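Long-range contacts in deacylase (Burkholderia multivorans, PDB 5THW), which probably hydrolyses N-carbamoyl-L-amino acids as a peptidase M20-family amidase that binds two zinc ions per subunit: residues Gly112-Ile117 against Val406-Pro411; Gly116-Leu121 against Leu210-Gly215; Pro216-Glu221 against Pro369-Val374. One frame throughout, in Å; residues are numbered along the deposited sequence.

Interaction 1: residues Gly112-Ile117 against Val406-Pro411. With ZN (zinc ion), chain F; ZN (zinc ion), chain E; URP (N-(aminocarbonyl)-beta-alanine), chain G.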
loop_
_atom_site.group_PDB
_atom_site.type_symbol
_atom_site.label_atom_id
_atom_site.label_comp_id
_atom_site.label_asym_id
_atom_site.label_seq_id
_atom_site.Cartn_x
_atom_site.Cartn_y
_atom_site.Cartn_z
ATOM N N GLY A 112 23.326 3.780 1.528
ATOM C CA GLY A 112 24.446 4.649 1.810
ATOM C C GLY A 112 25.519 4.581 0.727
ATOM O O GLY A 112 25.446 3.803 -0.227
ATOM N N ARG A 113 26.534 5.428 0.896
ATOM C CA ARG A 113 27.650 5.550 -0.036
ATOM C C ARG A 113 28.738 4.505 0.182
ATOM O O ARG A 113 29.710 4.494 -0.577
ATOM C CB ARG A 113 28.258 6.955 0.058
ATOM C CG ARG A 113 27.372 8.055 -0.517
ATOM C CD ARG A 113 27.780 9.434 -0.019
ATOM N NE ARG A 113 27.805 9.461 1.440
ATOM C CZ ARG A 113 28.831 9.885 2.170
ATOM N NH1 ARG A 113 29.923 10.362 1.578
ATOM N NH2 ARG A 113 28.753 9.845 3.496
ATOM N N PHE A 114 28.617 3.643 1.197
ATOM C CA PHE A 114 29.668 2.693 1.535
ATOM C C PHE A 114 29.222 1.238 1.562
ATOM O O PHE A 114 30.063 0.354 1.369
ATOM C CB PHE A 114 30.281 3.067 2.895
ATOM C CG PHE A 114 30.845 4.461 2.920
ATOM C CD1 PHE A 114 32.151 4.703 2.510
ATOM C CD2 PHE A 114 30.050 5.537 3.269
ATOM C CE1 PHE A 114 32.663 5.987 2.495
ATOM C CE2 PHE A 114 30.557 6.825 3.255
ATOM C CZ PHE A 114 31.863 7.050 2.870
ATOM N N ASP A 115 27.936 0.965 1.753
ATOM C CA ASP A 115 27.435 -0.403 1.753
ATOM C C ASP A 115 27.735 -1.068 0.407
ATOM O O ASP A 115 27.285 -0.600 -0.643
ATOM C CB ASP A 115 25.929 -0.369 2.037
ATOM C CG ASP A 115 25.303 -1.750 2.199
ATOM O OD1 ASP A 115 26.009 -2.775 2.111
ATOM O OD2 ASP A 115 24.071 -1.795 2.403
ATOM N N GLY A 116 28.503 -2.158 0.439
ATOM C CA GLY A 116 28.837 -2.902 -0.763
ATOM C C GLY A 116 29.944 -2.321 -1.631
ATOM O O GLY A 116 30.944 -2.990 -1.911
ATOM N N ILE A 117 29.776 -1.074 -2.069
ATOM C CA ILE A 117 30.710 -0.469 -3.011
ATOM C C ILE A 117 32.109 -0.369 -2.413
ATOM O O ILE A 117 33.109 -0.441 -3.139
ATOM C CB ILE A 117 30.169 0.910 -3.436
ATOM C CG1 ILE A 117 31.057 1.556 -4.502
ATOM C CG2 ILE A 117 29.956 1.807 -2.211
ATOM C CD1 ILE A 117 31.117 0.755 -5.805
ATOM N N VAL A 406 22.357 8.640 5.455
ATOM C CA VAL A 406 23.377 9.334 6.242
ATOM C C VAL A 406 24.484 8.371 6.657
ATOM O O VAL A 406 25.344 8.722 7.472
ATOM C CB VAL A 406 22.782 10.015 7.492
ATOM C CG1 VAL A 406 21.670 10.979 7.110
ATOM C CG2 VAL A 406 22.308 8.973 8.513
ATOM N N GLU A 407 24.461 7.149 6.125
ATOM C CA GLU A 407 25.550 6.206 6.348
ATOM C C GLU A 407 26.891 6.866 6.041
ATOM O O GLU A 407 27.062 7.494 4.990
ATOM C CB GLU A 407 25.337 4.964 5.482
ATOM C CG GLU A 407 26.457 3.948 5.515
ATOM C CD GLU A 407 26.282 2.877 4.457
ATOM O OE1 GLU A 407 25.438 1.980 4.661
ATOM O OE2 GLU A 407 26.960 2.956 3.405
ATOM N N ASP A 408 27.849 6.708 6.957
ATOM C CA ASP A 408 29.110 7.437 6.867
ATOM C C ASP A 408 30.263 6.626 7.441
ATOM O O ASP A 408 30.093 5.828 8.370
ATOM C CB ASP A 408 29.043 8.777 7.619
ATOM C CG ASP A 408 29.962 9.833 7.032
ATOM O OD1 ASP A 408 30.614 9.572 6.001
ATOM O OD2 ASP A 408 30.058 10.922 7.636
ATOM N N ALA A 409 31.450 6.871 6.892
ATOM C CA ALA A 409 32.678 6.326 7.443
ATOM C C ALA A 409 33.794 7.336 7.211
ATOM O O ALA A 409 33.791 8.070 6.217
ATOM C CB ALA A 409 33.020 4.967 6.823
ATOM N N THR A 410 34.748 7.370 8.140
ATOM C CA THR A 410 35.829 8.326 7.976
ATOM C C THR A 410 36.837 7.817 6.951
ATOM O O THR A 410 36.941 6.609 6.716
ATOM C CB THR A 410 36.540 8.587 9.308
ATOM O OG1 THR A 410 37.246 7.410 9.728
ATOM C CG2 THR A 410 35.542 8.988 10.387
ATOM N N PRO A 411 37.581 8.720 6.314
ATOM C CA PRO A 411 38.666 8.269 5.431
ATOM C C PRO A 411 39.672 7.367 6.128
ATOM O O PRO A 411 40.253 6.488 5.480
ATOM C CB PRO A 411 39.304 9.584 4.969
ATOM C CG PRO A 411 38.193 10.592 5.084
ATOM C CD PRO A 411 37.393 10.182 6.269
HETATM ZN ZN ZN F . 22.867 -3.421 2.291
HETATM ZN ZN ZN E . 26.412 -5.159 1.791
HETATM O O2 URP G . 23.316 -5.017 3.854
HETATM C C2 URP G . 23.706 -5.849 3.056
HETATM N N3 URP G . 24.462 -5.505 2.023
HETATM N N1 URP G . 23.369 -7.126 3.178
HETATM C C6 URP G . 22.184 -7.647 2.517
HETATM C C5 URP G . 21.713 -8.958 3.130
HETATM C C4 URP G . 21.167 -8.641 4.499
HETATM O O42 URP G . 21.822 -9.001 5.503
HETATM O O41 URP G . 20.081 -8.025 4.575
HETATM O O HOH W 1 23.307 1.304 2.882
HETATM O O HOH W 2 25.796 7.558 2.791
HETATM O O HOH W 3 31.762 11.295 3.702
HETATM O O HOH W 4 27.040 -7.370 1.605
#
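The dinuclear zinc site includes D115, whose loop, G112-I117, is gripped by E407 of the loop leading into helix 411-429. E407 is extended, its CG anti to the backbone N (chi1 175°), and this brings the carboxylate up to the backbone of 113-115. There OE2 accepts two hydrogen bonds from successive amides. The N-H of F114 meets it nearly along the C-O axis at 2.8 Å from N to OE2, and that of D115 comes to OE2 on the syn side, 25° out of the carboxylate plane. G112 has no side chain, and its CA comes to 3.4 Å from E407 OE2, where a CB would clash with the carboxylate. The other oxygen, OE1, is hydrogen-bonded to S402 and also lies near a water that accepts the N-H of G112.

The D115 amide held in this way belongs to the residue whose side chain bridges both metals, as the shared aspartate does in M20-family enzymes: OD2 binds one zinc at 2.0 Å, and OD1 the other at 2.4 Å. H104 and H211 complete the protein ligands on the OD1 side; E150 and H403 do so on the OD2 side. The carbamoyl group of the bound N-(aminocarbonyl)-beta-alanine also spans the pair, through O2 and N3.

Farther from the metals, NH2 of R113 divides its bonding between two acceptors. It reaches E407 O in the carbonyl plane, and it forms a salt bridge of 3.1 Å with D408 OD1, which it meets from above the carboxylate plane. CE2 of F114 lies 3.5 Å above one face of the R113 guanidinium, near its rim, while the backbone N of A409 lies over a face of the F114 ring, 3.7 Å from CE2.

Interaction 2: residues Gly116-Leu121 against Leu210-Gly215. With ZN (zinc ion), chain E; URP (N-(aminocarbonyl)-beta-alanine), chain G.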
loop_
_atom_site.group_PDB
_atom_site.type_symbol
_atom_site.label_atom_id
_atom_site.label_comp_id
_atom_site.label_asym_id
_atom_site.label_seq_id
_atom_site.Cartn_x
_atom_site.Cartn_y
_atom_site.Cartn_z
ATOM N N GLY A 116 28.503 -2.158 0.439
ATOM C CA GLY A 116 28.837 -2.902 -0.763
ATOM C C GLY A 116 29.944 -2.321 -1.631
ATOM O O GLY A 116 30.944 -2.990 -1.911
ATOM N N ILE A 117 29.776 -1.074 -2.069
ATOM C CA ILE A 117 30.710 -0.469 -3.011
ATOM C C ILE A 117 32.109 -0.369 -2.413
ATOM O O ILE A 117 33.109 -0.441 -3.139
ATOM C CB ILE A 117 30.169 0.910 -3.436
ATOM C CG1 ILE A 117 31.057 1.556 -4.502
ATOM C CG2 ILE A 117 29.956 1.807 -2.211
ATOM C CD1 ILE A 117 31.117 0.755 -5.805
ATOM N N TYR A 118 32.205 -0.228 -1.088
ATOM C CA TYR A 118 33.506 -0.157 -0.423
ATOM C C TYR A 118 34.314 -1.430 -0.650
ATOM O O TYR A 118 35.521 -1.370 -0.911
ATOM C CB TYR A 118 33.294 0.109 1.072
ATOM C CG TYR A 118 34.529 0.092 1.946
ATOM C CD1 TYR A 118 34.508 -0.534 3.190
ATOM C CD2 TYR A 118 35.711 0.705 1.540
ATOM C CE1 TYR A 118 35.631 -0.549 4.007
ATOM C CE2 TYR A 118 36.839 0.692 2.349
ATOM C CZ TYR A 118 36.792 0.065 3.581
ATOM O OH TYR A 118 37.905 0.048 4.389
ATOM N N GLY A 119 33.663 -2.593 -0.569
ATOM C CA GLY A 119 34.372 -3.842 -0.796
ATOM C C GLY A 119 34.857 -3.983 -2.225
ATOM O O GLY A 119 35.936 -4.533 -2.475
ATOM N N VAL A 120 34.064 -3.496 -3.183
ATOM C CA VAL A 120 34.488 -3.526 -4.578
ATOM C C VAL A 120 35.648 -2.565 -4.799
ATOM O O VAL A 120 36.720 -2.962 -5.270
ATOM C CB VAL A 120 33.300 -3.202 -5.502
ATOM C CG1 VAL A 120 33.745 -3.154 -6.951
ATOM C CG2 VAL A 120 32.188 -4.230 -5.313
ATOM N N LEU A 121 35.471 -1.295 -4.416
ATOM C CA LEU A 121 36.516 -0.304 -4.658
ATOM C C LEU A 121 37.761 -0.575 -3.822
ATOM O O LEU A 121 38.879 -0.285 -4.267
ATOM C CB LEU A 121 35.981 1.100 -4.389
ATOM C CG LEU A 121 34.859 1.538 -5.338
ATOM C CD1 LEU A 121 34.446 2.974 -5.078
ATOM C CD2 LEU A 121 35.246 1.347 -6.802
ATOM N N LEU A 210 35.690 -7.086 2.256
ATOM C CA LEU A 210 35.784 -5.893 3.091
ATOM C C LEU A 210 34.441 -5.166 3.104
ATOM O O LEU A 210 33.822 -4.988 2.051
ATOM C CB LEU A 210 36.897 -4.982 2.567
ATOM C CG LEU A 210 37.126 -3.609 3.194
ATOM C CD1 LEU A 210 37.566 -3.714 4.654
ATOM C CD2 LEU A 210 38.159 -2.846 2.386
ATOM N N HIS A 211 33.981 -4.763 4.293
ATOM C CA HIS A 211 32.642 -4.195 4.440
ATOM C C HIS A 211 32.581 -3.302 5.673
ATOM O O HIS A 211 33.351 -3.486 6.621
ATOM C CB HIS A 211 31.585 -5.306 4.544
ATOM C CG HIS A 211 30.233 -4.909 4.034
ATOM N ND1 HIS A 211 29.366 -4.112 4.752
ATOM C CD2 HIS A 211 29.606 -5.189 2.868
ATOM C CE1 HIS A 211 28.261 -3.927 4.053
ATOM N NE2 HIS A 211 28.382 -4.566 2.904
ATOM N N ILE A 212 31.669 -2.321 5.648
ATOM C CA ILE A 212 31.355 -1.572 6.867
ATOM C C ILE A 212 30.492 -2.431 7.788
ATOM O O ILE A 212 29.714 -3.285 7.337
ATOM C CB ILE A 212 30.651 -0.236 6.568
ATOM C CG1 ILE A 212 29.366 -0.479 5.777
ATOM C CG2 ILE A 212 31.593 0.726 5.849
ATOM C CD1 ILE A 212 28.310 0.577 5.993
ATOM N N GLU A 213 30.619 -2.192 9.098
ATOM C CA GLU A 213 29.965 -3.045 10.090
ATOM C C GLU A 213 28.448 -3.028 9.942
ATOM O O GLU A 213 27.780 -4.045 10.172
ATOM C CB GLU A 213 30.347 -2.602 11.504
ATOM C CG GLU A 213 29.735 -3.475 12.594
ATOM C CD GLU A 213 29.822 -2.850 13.979
ATOM O OE1 GLU A 213 30.778 -2.081 14.232
ATOM O OE2 GLU A 213 28.939 -3.140 14.817
ATOM N N GLN A 214 27.887 -1.880 9.571
ATOM C CA GLN A 214 26.445 -1.643 9.560
ATOM C C GLN A 214 25.840 -1.735 10.959
ATOM O O GLN A 214 24.618 -1.847 11.106
ATOM C CB GLN A 214 25.733 -2.596 8.584
ATOM C CG GLN A 214 26.436 -2.671 7.227
ATOM C CD GLN A 214 25.758 -3.610 6.244
ATOM O OE1 GLN A 214 25.916 -4.826 6.330
ATOM N NE2 GLN A 214 25.027 -3.046 5.281
ATOM N N GLY A 215 26.693 -1.663 11.986
ATOM C CA GLY A 215 26.290 -1.656 13.371
ATOM C C GLY A 215 27.198 -0.755 14.187
ATOM O O GLY A 215 28.188 -0.216 13.680
HETATM ZN ZN ZN E . 26.412 -5.159 1.791
HETATM O O2 URP G . 23.316 -5.017 3.854
HETATM C C2 URP G . 23.706 -5.849 3.056
HETATM N N3 URP G . 24.462 -5.505 2.023
HETATM N N1 URP G . 23.369 -7.126 3.178
HETATM C C6 URP G . 22.184 -7.647 2.517
HETATM C C5 URP G . 21.713 -8.958 3.130
HETATM C C4 URP G . 21.167 -8.641 4.499
HETATM O O42 URP G . 21.822 -9.001 5.503
HETATM O O41 URP G . 20.081 -8.025 4.575
HETATM O O HOH W 5 30.729 -2.045 2.892
HETATM O O HOH W 6 36.248 -6.821 -0.615
HETATM O O HOH W 4 27.040 -7.370 1.605
#
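H211 ND1 donates to the backbone O of I212 over 2.7 Å in an almost straight bond (171° at the hydrogen). The oxygen lies close to the imidazole plane and is met on a lone pair, which should restrain rotation of the ring while NE2 faces the metal. H211 NE2 binds zinc at 2.3 Å, next to D115 and H104. Across the contact the backbone N of G116, the N-cap of helix 117-132, passes 3.4 Å from NE2 without a hydrogen bond. A water seated over the centre of one face of the imidazole takes the N-H of I212 and, weakly, that of G116, linking strand to helix start.

In the first turn of the helix, Y118 carries the apolar half of the contact. With CG anti to the backbone N (chi1 175°), its ring swings toward L210, whose CD2 sits over the ring face in a CH-pi contact, 3.9 Å from the centroid. The ring's CD1 also meets CG2 of I212 at 4.1 Å, and its hydroxyl is hydrogen-bonded to the backbone O of I414. G119 has no side chain, which permits its CA to come within 3.1 Å of L210 O; a second water joins G119 O to L210 N.

Past the strand end, Q214 NE2 donates to O2 of the bound N-(aminocarbonyl)-beta-alanine at 3.0 Å and is also hydrogen-bonded to S402. The helix and strand segments run roughly antiparallel, and the axes of 117-121 and 210-212 approach to 6.5 Å. A helix laid against a central strand whose C-terminal end delivers a zinc-binding histidine is typical of the alpha/beta catalytic domain of M20-family hydrolases.

Interaction 3: residues Pro216-Glu221 against Pro369-Val374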
loop_
_atom_site.group_PDB
_atom_site.type_symbol
_atom_site.label_atom_id
_atom_site.label_comp_id
_atom_site.label_asym_id
_atom_site.label_seq_id
_atom_site.Cartn_x
_atom_site.Cartn_y
_atom_site.Cartn_z
ATOM N N PRO A 216 26.889 -0.581 15.474
ATOM C CA PRO A 216 27.591 0.411 16.311
ATOM C C PRO A 216 28.774 -0.087 17.141
ATOM O O PRO A 216 29.365 0.728 17.861
ATOM C CB PRO A 216 26.463 0.872 17.241
ATOM C CG PRO A 216 25.671 -0.373 17.468
ATOM C CD PRO A 216 25.721 -1.155 16.168
ATOM N N ILE A 217 29.126 -1.373 17.071
ATOM C CA ILE A 217 30.053 -1.958 18.040
ATOM C C ILE A 217 31.457 -1.369 17.900
ATOM O O ILE A 217 32.050 -0.913 18.889
ATOM C CB ILE A 217 30.064 -3.490 17.904
ATOM C CG1 ILE A 217 28.665 -4.047 18.156
ATOM C CG2 ILE A 217 31.073 -4.104 18.861
ATOM C CD1 ILE A 217 28.615 -5.550 18.166
ATOM N N LEU A 218 32.019 -1.384 16.683
ATOM C CA LEU A 218 33.411 -0.958 16.504
ATOM C C LEU A 218 33.599 0.515 16.845
ATOM O O LEU A 218 34.636 0.899 17.401
ATOM C CB LEU A 218 33.887 -1.238 15.078
ATOM C CG LEU A 218 34.033 -2.705 14.670
ATOM C CD1 LEU A 218 34.397 -2.816 13.189
ATOM C CD2 LEU A 218 35.072 -3.417 15.532
ATOM N N GLU A 219 32.616 1.357 16.507
ATOM C CA GLU A 219 32.692 2.765 16.885
ATOM C C GLU A 219 32.582 2.928 18.397
ATOM O O GLU A 219 33.344 3.692 19.005
ATOM C CB GLU A 219 31.602 3.564 16.171
ATOM C CG GLU A 219 31.664 5.082 16.386
ATOM C CD GLU A 219 30.393 5.795 15.919
ATOM O OE1 GLU A 219 29.301 5.201 16.025
ATOM O OE2 GLU A 219 30.488 6.940 15.421
ATOM N N ALA A 220 31.651 2.203 19.023
ATOM C CA ALA A 220 31.467 2.313 20.467
ATOM C C ALA A 220 32.738 1.932 21.216
ATOM O O ALA A 220 33.085 2.558 22.223
ATOM C CB ALA A 220 30.300 1.434 20.913
ATOM N N GLU A 221 33.441 0.907 20.741
ATOM C CA GLU A 221 34.655 0.423 21.380
ATOM C C GLU A 221 35.910 1.129 20.895
ATOM O O GLU A 221 37.010 0.771 21.335
ATOM C CB GLU A 221 34.807 -1.085 21.153
ATOM C CG GLU A 221 33.704 -1.922 21.773
ATOM C CD GLU A 221 33.930 -3.415 21.587
ATOM O OE1 GLU A 221 33.160 -4.210 22.171
ATOM O OE2 GLU A 221 34.895 -3.790 20.882
ATOM N N PRO A 369 43.709 -0.999 16.186
ATOM C CA PRO A 369 42.929 -1.644 17.255
ATOM C C PRO A 369 41.780 -2.455 16.669
ATOM O O PRO A 369 41.002 -1.959 15.852
ATOM C CB PRO A 369 42.430 -0.461 18.094
ATOM C CG PRO A 369 43.398 0.643 17.805
ATOM C CD PRO A 369 43.814 0.458 16.375
ATOM N N HIS A 370 41.673 -3.712 17.101
ATOM C CA HIS A 370 40.772 -4.664 16.465
ATOM C C HIS A 370 40.063 -5.527 17.502
ATOM O O HIS A 370 40.423 -5.551 18.680
ATOM C CB HIS A 370 41.532 -5.535 15.455
ATOM C CG HIS A 370 42.670 -6.307 16.049
ATOM N ND1 HIS A 370 43.850 -5.710 16.440
ATOM C CD2 HIS A 370 42.825 -7.631 16.283
ATOM C CE1 HIS A 370 44.674 -6.628 16.912
ATOM N NE2 HIS A 370 44.076 -7.803 16.826
ATOM N N ARG A 371 39.013 -6.216 17.051
ATOM C CA ARG A 371 38.273 -7.140 17.902
ATOM C C ARG A 371 37.507 -8.120 17.019
ATOM O O ARG A 371 37.139 -7.796 15.886
ATOM C CB ARG A 371 37.307 -6.398 18.831
ATOM C CG ARG A 371 36.250 -5.587 18.103
ATOM C CD ARG A 371 34.899 -6.289 18.177
ATOM N NE ARG A 371 34.204 -5.984 19.425
ATOM C CZ ARG A 371 33.163 -6.665 19.900
ATOM N NH1 ARG A 371 32.675 -7.712 19.240
ATOM N NH2 ARG A 371 32.606 -6.296 21.042
ATOM N N ASP A 372 37.255 -9.314 17.560
ATOM C CA ASP A 372 36.428 -10.297 16.871
ATOM C C ASP A 372 34.974 -9.840 16.860
ATOM O O ASP A 372 34.450 -9.367 17.870
ATOM C CB ASP A 372 36.523 -11.658 17.562
ATOM C CG ASP A 372 37.893 -12.298 17.424
ATOM O OD1 ASP A 372 38.804 -11.658 16.855
ATOM O OD2 ASP A 372 38.058 -13.444 17.898
ATOM N N ILE A 373 34.301 -10.002 15.722
ATOM C CA ILE A 373 32.938 -9.507 15.599
ATOM C C ILE A 373 32.127 -10.475 14.748
ATOM O O ILE A 373 32.651 -11.118 13.832
ATOM C CB ILE A 373 32.911 -8.073 15.023
ATOM C CG1 ILE A 373 31.537 -7.440 15.227
ATOM C CG2 ILE A 373 33.315 -8.064 13.550
ATOM C CD1 ILE A 373 31.573 -5.931 15.177
ATOM N N VAL A 374 30.842 -10.600 15.082
ATOM C CA VAL A 374 29.896 -11.424 14.332
ATOM C C VAL A 374 29.107 -10.516 13.397
ATOM O O VAL A 374 28.521 -9.519 13.840
ATOM C CB VAL A 374 28.959 -12.194 15.279
ATOM C CG1 VAL A 374 27.910 -12.962 14.493
ATOM C CG2 VAL A 374 29.759 -13.121 16.187
#
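R371 starts with CG between its backbone N and carbonyl carbon (chi1 61°) and bends again farther out (chi3 84°), which carries its guanidinium across to E221 and I217. E221 reaches the other way with an extended chain, and the two side chains cross at about a right angle. The contact fastens the short helix 217-220, which follows strand 206-212, to strand 370-375, a strand of the alpha/beta domain that pairs in parallel with 225-242.

E221 and R371 form a two-pronged salt bridge. The sound prong runs from R371 NE to E221 OE2, 2.7 Å long and nearly linear at 173°, in the guanidinium plane but from above the carboxylate plane. The second, NH2 to OE1, is modelled so short that its exact length is doubtful.

Beside this charged pair lies a small apolar layer. I373 puts its CD1 4.0 Å from I217 CB and 4.1 Å from L218 CG, and F394 lies against both I373 and L218. L218 CD2 touches the aliphatic part of the arginine, 3.6 Å from R371 CG. The methyl CG2 of I217 sits over the centre of the guanidinium, 3.4 Å above its plane.

Interactions 1 and 2 share G116 and I117 and lie about 7 Å apart, centre to centre; both reach the same zinc ion and the bound ligand. Interaction 3 is farther off, its centre about 17 Å from that of interaction 1 and about 15 Å from that of interaction 2. Along the chain, interaction 2 closes before interaction 3 opens, and interaction 1 spans both by bringing 112-117 to 406-411. Interactions 2 and 3 reach the same sheet, through strands 206-212 and 370-375, and E213 joins them by a probable hydrogen bond from L218 N to its OE1. The metal-binding loops thus meet at the site, while interaction 3 joins helix 217-220 to strand 370-375 away from the metals.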